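Local coordinates for choline/ethanolamine kinase family protein (Mesorhizobium loti, PDB 3DXQ) that probably phosphorylates ethanolamine or a similar small alcohol, as a choline/ethanolamine-type kinase of the phosphotransferase family with a protein-kinase-like fold, at residues A12-L17 with T81-T86; P125-L130 with G201-L206. One frame throughout, in Å; residues are numbered along the deposited sequence.

Contact 1 of 2, residues A12-L17 with T81-T86; sequences AAIPML and TGVMVT
I14 and V85 mark the nearest approach of the two backbones, yet their CA atoms are still 8.6 Å apart, and no hydrogen bond joins the segments. A12-L17 is a loop that bends sharply at I14-L17, where L17 N donates to I14 O at 3.2 Å; with P15 and M16 at its corners this is a type I beta turn. Across from it, T81-T86 leads into the strand that begins at M84. An ST turn shapes the entry, V83 N donating to T81 OG1 at 3.1 Å (159° at the hydrogen), and G82 passes through it with a positive phi.

The turn brings I14, M16 and L17 round to the same strand residue. With V85 CG1 anti to the backbone N (chi1 -175°), CG2 lies beside that N and receives two methyls: I14 CG2 at 4.0 Å and L17 CD1 also at 4.0 Å. The two approaches differ, since I14 and V85 slide past one another in opposite directions, whereas L17 and V85 meet tip to tip. The other methyl, CG1, lies 4.3 Å from the selenium, SE, of selenomethionine M16, which comes in from the more exposed margin. I14 also sends its longer branch toward V83, and CD1 ends 4.3 Å from V83 CG1. M84, between the two valines, points to the opposite face of the sheet.

L42, L40 and L75 of the neighbouring strands extend this apolar patch, and H76 lies against I14 and V85. This part of the loop after helix 3-10 thus packs on one face of the five-stranded antiparallel sheet, over strands 40-45, 84-87 and 74-77, consistent with the N-terminal part of the chain packing on the N-lobe sheet of a protein-kinase-like phosphotransferase.

Contact 2 of 2, residues P125-L130 with G201-L206; sequences PFRFEL and GMNDPL
R127 and M202 form a single beta bridge of parallel pattern: M202 N donates to F126 O at 2.8 Å, and M202 O accepts from F128 N at 2.8 Å. A weak third bond reaches the same oxygen from R127 NH1 at 3.3 Å. The R127 side chain starts away from the partner segment but folds back at chi2 (76°), bringing an edge of the guanidinium to M202 O.

F128 turns toward N203, whose amide lies obliquely by the ring, planes 27° apart, with ND2 3.1 Å from F128 CD2. The amide's other end accepts from D204 N, 2.7 Å from N203 OD1, the donor standing above the carbonyl plane. Were N203 replaced by alanine, D204 N would probably lose this acceptor and a gap would be likely to open beside the F128 ring.

Farther out, D204 OD1 caps L206 N and makes a salt bridge to R242, while OD2 bonds to Y246 OH. The two segments run into helices 130-141 and 206-215, and L130 and L206 pack on helix 237-263, while strand 174-176 pairs with G201 and N203.

In the fold
Contacts 1 and 2 share no helix or strand; their centres are 29 Å apart and their nearest atoms about 12 Å. Each sets a loop against a residue stretch that includes a strand, but contact 1 meets the face of its sheet and contact 2 the backbone of its strand. Contact 1, far from the chain's centre, is nonetheless mostly buried and wholly apolar. Contact 2, nearer the centre, is only partly buried and is built of main-chain bonds, a weak arginine bond and a phenylalanine ring against an amide. As in kinase-like folds, they probably belong to different lobes, and P125 and F126 of contact 2 touch helix 55-67 of the N-lobe.

Contact 1 of 2, residues A12-L17 with T81-T86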
loop_
_atom_site.group_PDB
_atom_site.type_symbol
_atom_site.label_atom_id
_atom_site.label_comp_id
_atom_site.label_asym_id
_atom_site.label_seq_id
_atom_site.Cartn_x
_atom_site.Cartn_y
_atom_site.Cartn_z
ATOM N N ALA A 12 -7.888 -17.970 -23.286
ATOM C CA ALA A 12 -7.330 -18.884 -24.285
ATOM C C ALA A 12 -5.948 -19.326 -23.842
ATOM O O ALA A 12 -5.707 -20.520 -23.668
ATOM C CB ALA A 12 -7.263 -18.201 -25.664
ATOM N N ALA A 13 -5.074 -18.338 -23.628
ATOM C CA ALA A 13 -3.717 -18.562 -23.153
ATOM C C ALA A 13 -3.710 -19.534 -21.996
ATOM O O ALA A 13 -3.255 -20.658 -22.158
ATOM C CB ALA A 13 -3.052 -17.245 -22.729
ATOM N N ILE A 14 -4.262 -19.126 -20.850
ATOM C CA ILE A 14 -4.130 -19.927 -19.632
ATOM C C ILE A 14 -4.871 -21.259 -19.696
ATOM O O ILE A 14 -6.085 -21.267 -19.708
ATOM C CB ILE A 14 -4.604 -19.200 -18.390
ATOM C CG1 ILE A 14 -4.042 -17.783 -18.325
ATOM C CG2 ILE A 14 -4.171 -19.991 -17.160
ATOM C CD1 ILE A 14 -4.965 -16.731 -18.866
ATOM N N PRO A 15 -4.134 -22.389 -19.716
ATOM C CA PRO A 15 -4.769 -23.711 -19.781
ATOM C C PRO A 15 -5.755 -23.972 -18.652
ATOM O O PRO A 15 -6.839 -24.471 -18.904
ATOM C CB PRO A 15 -3.584 -24.686 -19.704
ATOM C CG PRO A 15 -2.422 -23.914 -20.181
ATOM C CD PRO A 15 -2.662 -22.508 -19.683
HETATM N N MSE A 16 -5.405 -23.619 -17.425
HETATM C CA MSE A 16 -6.319 -23.852 -16.281
HETATM C C MSE A 16 -7.613 -23.016 -16.262
HETATM O O MSE A 16 -8.553 -23.351 -15.541
HETATM C CB MSE A 16 -5.604 -23.723 -14.939
HETATM C CG MSE A 16 -4.425 -22.793 -14.914
HETATM SE SE MSE A 16 -4.022 -22.222 -13.119
HETATM C CE MSE A 16 -5.031 -23.413 -12.064
ATOM N N LEU A 17 -7.665 -21.935 -17.032
ATOM C CA LEU A 17 -8.906 -21.190 -17.187
ATOM C C LEU A 17 -9.582 -21.450 -18.537
ATOM O O LEU A 17 -10.785 -21.258 -18.661
ATOM C CB LEU A 17 -8.653 -19.700 -17.008
ATOM C CG LEU A 17 -8.284 -19.267 -15.592
ATOM C CD1 LEU A 17 -7.976 -17.775 -15.571
ATOM C CD2 LEU A 17 -9.407 -19.591 -14.644
ATOM N N THR A 81 2.685 -11.416 -21.003
ATOM C CA THR A 81 1.725 -10.360 -20.721
ATOM C C THR A 81 1.756 -9.840 -19.288
ATOM O O THR A 81 1.260 -8.746 -19.018
ATOM C CB THR A 81 0.312 -10.875 -21.018
ATOM O OG1 THR A 81 -0.048 -11.847 -20.039
ATOM C CG2 THR A 81 0.258 -11.523 -22.405
ATOM N N GLY A 82 2.327 -10.613 -18.367
ATOM C CA GLY A 82 2.279 -10.258 -16.944
ATOM C C GLY A 82 1.022 -10.772 -16.241
ATOM O O GLY A 82 0.935 -10.729 -15.024
ATOM N N VAL A 83 0.056 -11.272 -17.011
ATOM C CA VAL A 83 -1.211 -11.793 -16.480
ATOM C C VAL A 83 -1.021 -12.856 -15.383
ATOM O O VAL A 83 -0.209 -13.770 -15.524
ATOM C CB VAL A 83 -2.077 -12.338 -17.629
ATOM C CG1 VAL A 83 -3.230 -13.154 -17.108
ATOM C CG2 VAL A 83 -2.579 -11.176 -18.478
HETATM N N MSE A 84 -1.789 -12.742 -14.300
HETATM C CA MSE A 84 -1.570 -13.596 -13.131
HETATM C C MSE A 84 -2.863 -14.281 -12.668
HETATM O O MSE A 84 -3.926 -13.647 -12.592
HETATM C CB MSE A 84 -0.958 -12.760 -12.008
HETATM C CG MSE A 84 -0.551 -13.529 -10.789
HETATM SE SE MSE A 84 -0.104 -12.306 -9.324
HETATM C CE MSE A 84 1.673 -11.808 -9.906
ATOM N N VAL A 85 -2.771 -15.582 -12.392
ATOM C CA VAL A 85 -3.907 -16.332 -11.867
ATOM C C VAL A 85 -3.673 -16.674 -10.398
ATOM O O VAL A 85 -2.674 -17.292 -10.052
ATOM C CB VAL A 85 -4.151 -17.624 -12.630
ATOM C CG1 VAL A 85 -5.421 -18.292 -12.093
ATOM C CG2 VAL A 85 -4.248 -17.352 -14.138
ATOM N N THR A 86 -4.593 -16.251 -9.540
ATOM C CA THR A 86 -4.533 -16.567 -8.127
ATOM C C THR A 86 -5.780 -17.338 -7.754
ATOM O O THR A 86 -6.695 -17.462 -8.555
ATOM C CB THR A 86 -4.456 -15.291 -7.284
ATOM O OG1 THR A 86 -5.603 -14.478 -7.550
ATOM C CG2 THR A 86 -3.216 -14.525 -7.632
#

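Contact 2 of 2, residues P125-L130 with G201-L206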
loop_
_atom_site.group_PDB
_atom_site.type_symbol
_atom_site.label_atom_id
_atom_site.label_comp_id
_atom_site.label_asym_id
_atom_site.label_seq_id
_atom_site.Cartn_x
_atom_site.Cartn_y
_atom_site.Cartn_z
ATOM N N PRO A 125 13.312 -8.593 -3.537
ATOM C CA PRO A 125 14.581 -8.226 -4.177
ATOM C C PRO A 125 14.953 -6.763 -4.125
ATOM O O PRO A 125 16.130 -6.440 -4.186
ATOM C CB PRO A 125 14.352 -8.609 -5.642
ATOM C CG PRO A 125 12.898 -8.482 -5.831
ATOM C CD PRO A 125 12.267 -8.893 -4.539
ATOM N N PHE A 126 13.971 -5.877 -4.053
ATOM C CA PHE A 126 14.268 -4.456 -4.112
ATOM C C PHE A 126 14.071 -3.761 -2.781
ATOM O O PHE A 126 13.319 -4.210 -1.942
ATOM C CB PHE A 126 13.451 -3.805 -5.228
ATOM C CG PHE A 126 13.707 -4.412 -6.596
ATOM C CD1 PHE A 126 15.004 -4.717 -7.021
ATOM C CD2 PHE A 126 12.648 -4.649 -7.472
ATOM C CE1 PHE A 126 15.231 -5.269 -8.286
ATOM C CE2 PHE A 126 12.876 -5.197 -8.748
ATOM C CZ PHE A 126 14.162 -5.501 -9.147
ATOM N N ARG A 127 14.807 -2.676 -2.606
ATOM C CA ARG A 127 14.811 -1.887 -1.395
ATOM C C ARG A 127 13.855 -0.724 -1.627
ATOM O O ARG A 127 13.894 -0.097 -2.677
ATOM C CB ARG A 127 16.244 -1.396 -1.134
ATOM C CG ARG A 127 16.436 -0.413 0.009
ATOM C CD ARG A 127 16.374 -1.089 1.362
ATOM N NE ARG A 127 16.605 -0.139 2.462
ATOM C CZ ARG A 127 15.664 0.591 3.077
ATOM N NH1 ARG A 127 14.378 0.523 2.724
ATOM N NH2 ARG A 127 16.015 1.409 4.066
ATOM N N PHE A 128 12.985 -0.447 -0.661
ATOM C CA PHE A 128 12.061 0.676 -0.764
ATOM C C PHE A 128 12.847 1.938 -0.442
ATOM O O PHE A 128 13.463 2.031 0.608
ATOM C CB PHE A 128 10.889 0.492 0.197
ATOM C CG PHE A 128 9.814 1.536 0.051
ATOM C CD1 PHE A 128 8.840 1.420 -0.935
ATOM C CD2 PHE A 128 9.784 2.649 0.894
ATOM C CE1 PHE A 128 7.856 2.390 -1.080
ATOM C CE2 PHE A 128 8.798 3.613 0.761
ATOM C CZ PHE A 128 7.832 3.481 -0.227
ATOM N N GLU A 129 12.843 2.897 -1.361
ATOM C CA GLU A 129 13.639 4.129 -1.209
ATOM C C GLU A 129 12.710 5.330 -1.083
ATOM O O GLU A 129 12.403 5.997 -2.075
ATOM C CB GLU A 129 14.581 4.308 -2.415
ATOM C CG GLU A 129 15.644 3.193 -2.586
ATOM C CD GLU A 129 16.779 3.294 -1.590
ATOM O OE1 GLU A 129 16.923 4.374 -0.981
ATOM O OE2 GLU A 129 17.530 2.310 -1.426
ATOM N N LEU A 130 12.274 5.601 0.147
ATOM C CA LEU A 130 11.302 6.658 0.406
ATOM C C LEU A 130 11.794 8.052 -0.021
ATOM O O LEU A 130 11.130 8.738 -0.808
ATOM C CB LEU A 130 10.904 6.654 1.875
ATOM C CG LEU A 130 10.025 7.816 2.371
ATOM C CD1 LEU A 130 8.815 8.062 1.456
ATOM C CD2 LEU A 130 9.574 7.529 3.797
ATOM N N GLY A 201 8.808 -4.367 -1.341
ATOM C CA GLY A 201 10.244 -4.163 -1.155
ATOM C C GLY A 201 10.672 -4.305 0.314
ATOM O O GLY A 201 9.833 -4.417 1.219
HETATM N N MSE A 202 11.981 -4.326 0.557
HETATM C CA MSE A 202 12.493 -4.332 1.913
HETATM C C MSE A 202 12.291 -2.889 2.369
HETATM O O MSE A 202 12.529 -1.966 1.588
HETATM C CB MSE A 202 13.972 -4.712 1.946
HETATM C CG MSE A 202 14.293 -6.060 1.355
HETATM SE SE MSE A 202 13.149 -7.469 2.120
HETATM C CE MSE A 202 13.813 -7.366 4.007
ATOM N N ASN A 203 11.841 -2.704 3.613
ATOM C CA ASN A 203 11.496 -1.404 4.133
ATOM C C ASN A 203 11.410 -1.448 5.664
ATOM O O ASN A 203 11.523 -2.515 6.288
ATOM C CB ASN A 203 10.139 -0.997 3.540
ATOM C CG ASN A 203 9.853 0.501 3.653
ATOM O OD1 ASN A 203 10.653 1.269 4.169
ATOM N ND2 ASN A 203 8.693 0.908 3.164
ATOM N N ASP A 204 11.253 -0.268 6.265
ATOM C CA ASP A 204 10.949 -0.145 7.690
ATOM C C ASP A 204 9.530 -0.678 7.856
ATOM O O ASP A 204 8.604 -0.086 7.320
ATOM C CB ASP A 204 11.011 1.316 8.088
ATOM C CG ASP A 204 10.798 1.546 9.557
ATOM O OD1 ASP A 204 10.337 0.622 10.263
ATOM O OD2 ASP A 204 11.091 2.694 9.983
ATOM N N PRO A 205 9.356 -1.793 8.592
ATOM C CA PRO A 205 8.063 -2.422 8.750
ATOM C C PRO A 205 6.951 -1.464 9.122
ATOM O O PRO A 205 5.810 -1.684 8.724
ATOM C CB PRO A 205 8.297 -3.414 9.908
ATOM C CG PRO A 205 9.585 -3.029 10.517
ATOM C CD PRO A 205 10.375 -2.494 9.387
ATOM N N LEU A 206 7.268 -0.419 9.879
ATOM C CA LEU A 206 6.252 0.545 10.298
ATOM C C LEU A 206 5.764 1.463 9.186
ATOM O O LEU A 206 4.827 2.253 9.387
ATOM C CB LEU A 206 6.726 1.357 11.522
ATOM C CG LEU A 206 7.048 0.487 12.729
ATOM C CD1 LEU A 206 7.149 1.306 13.992
ATOM C CD2 LEU A 206 6.032 -0.669 12.881
#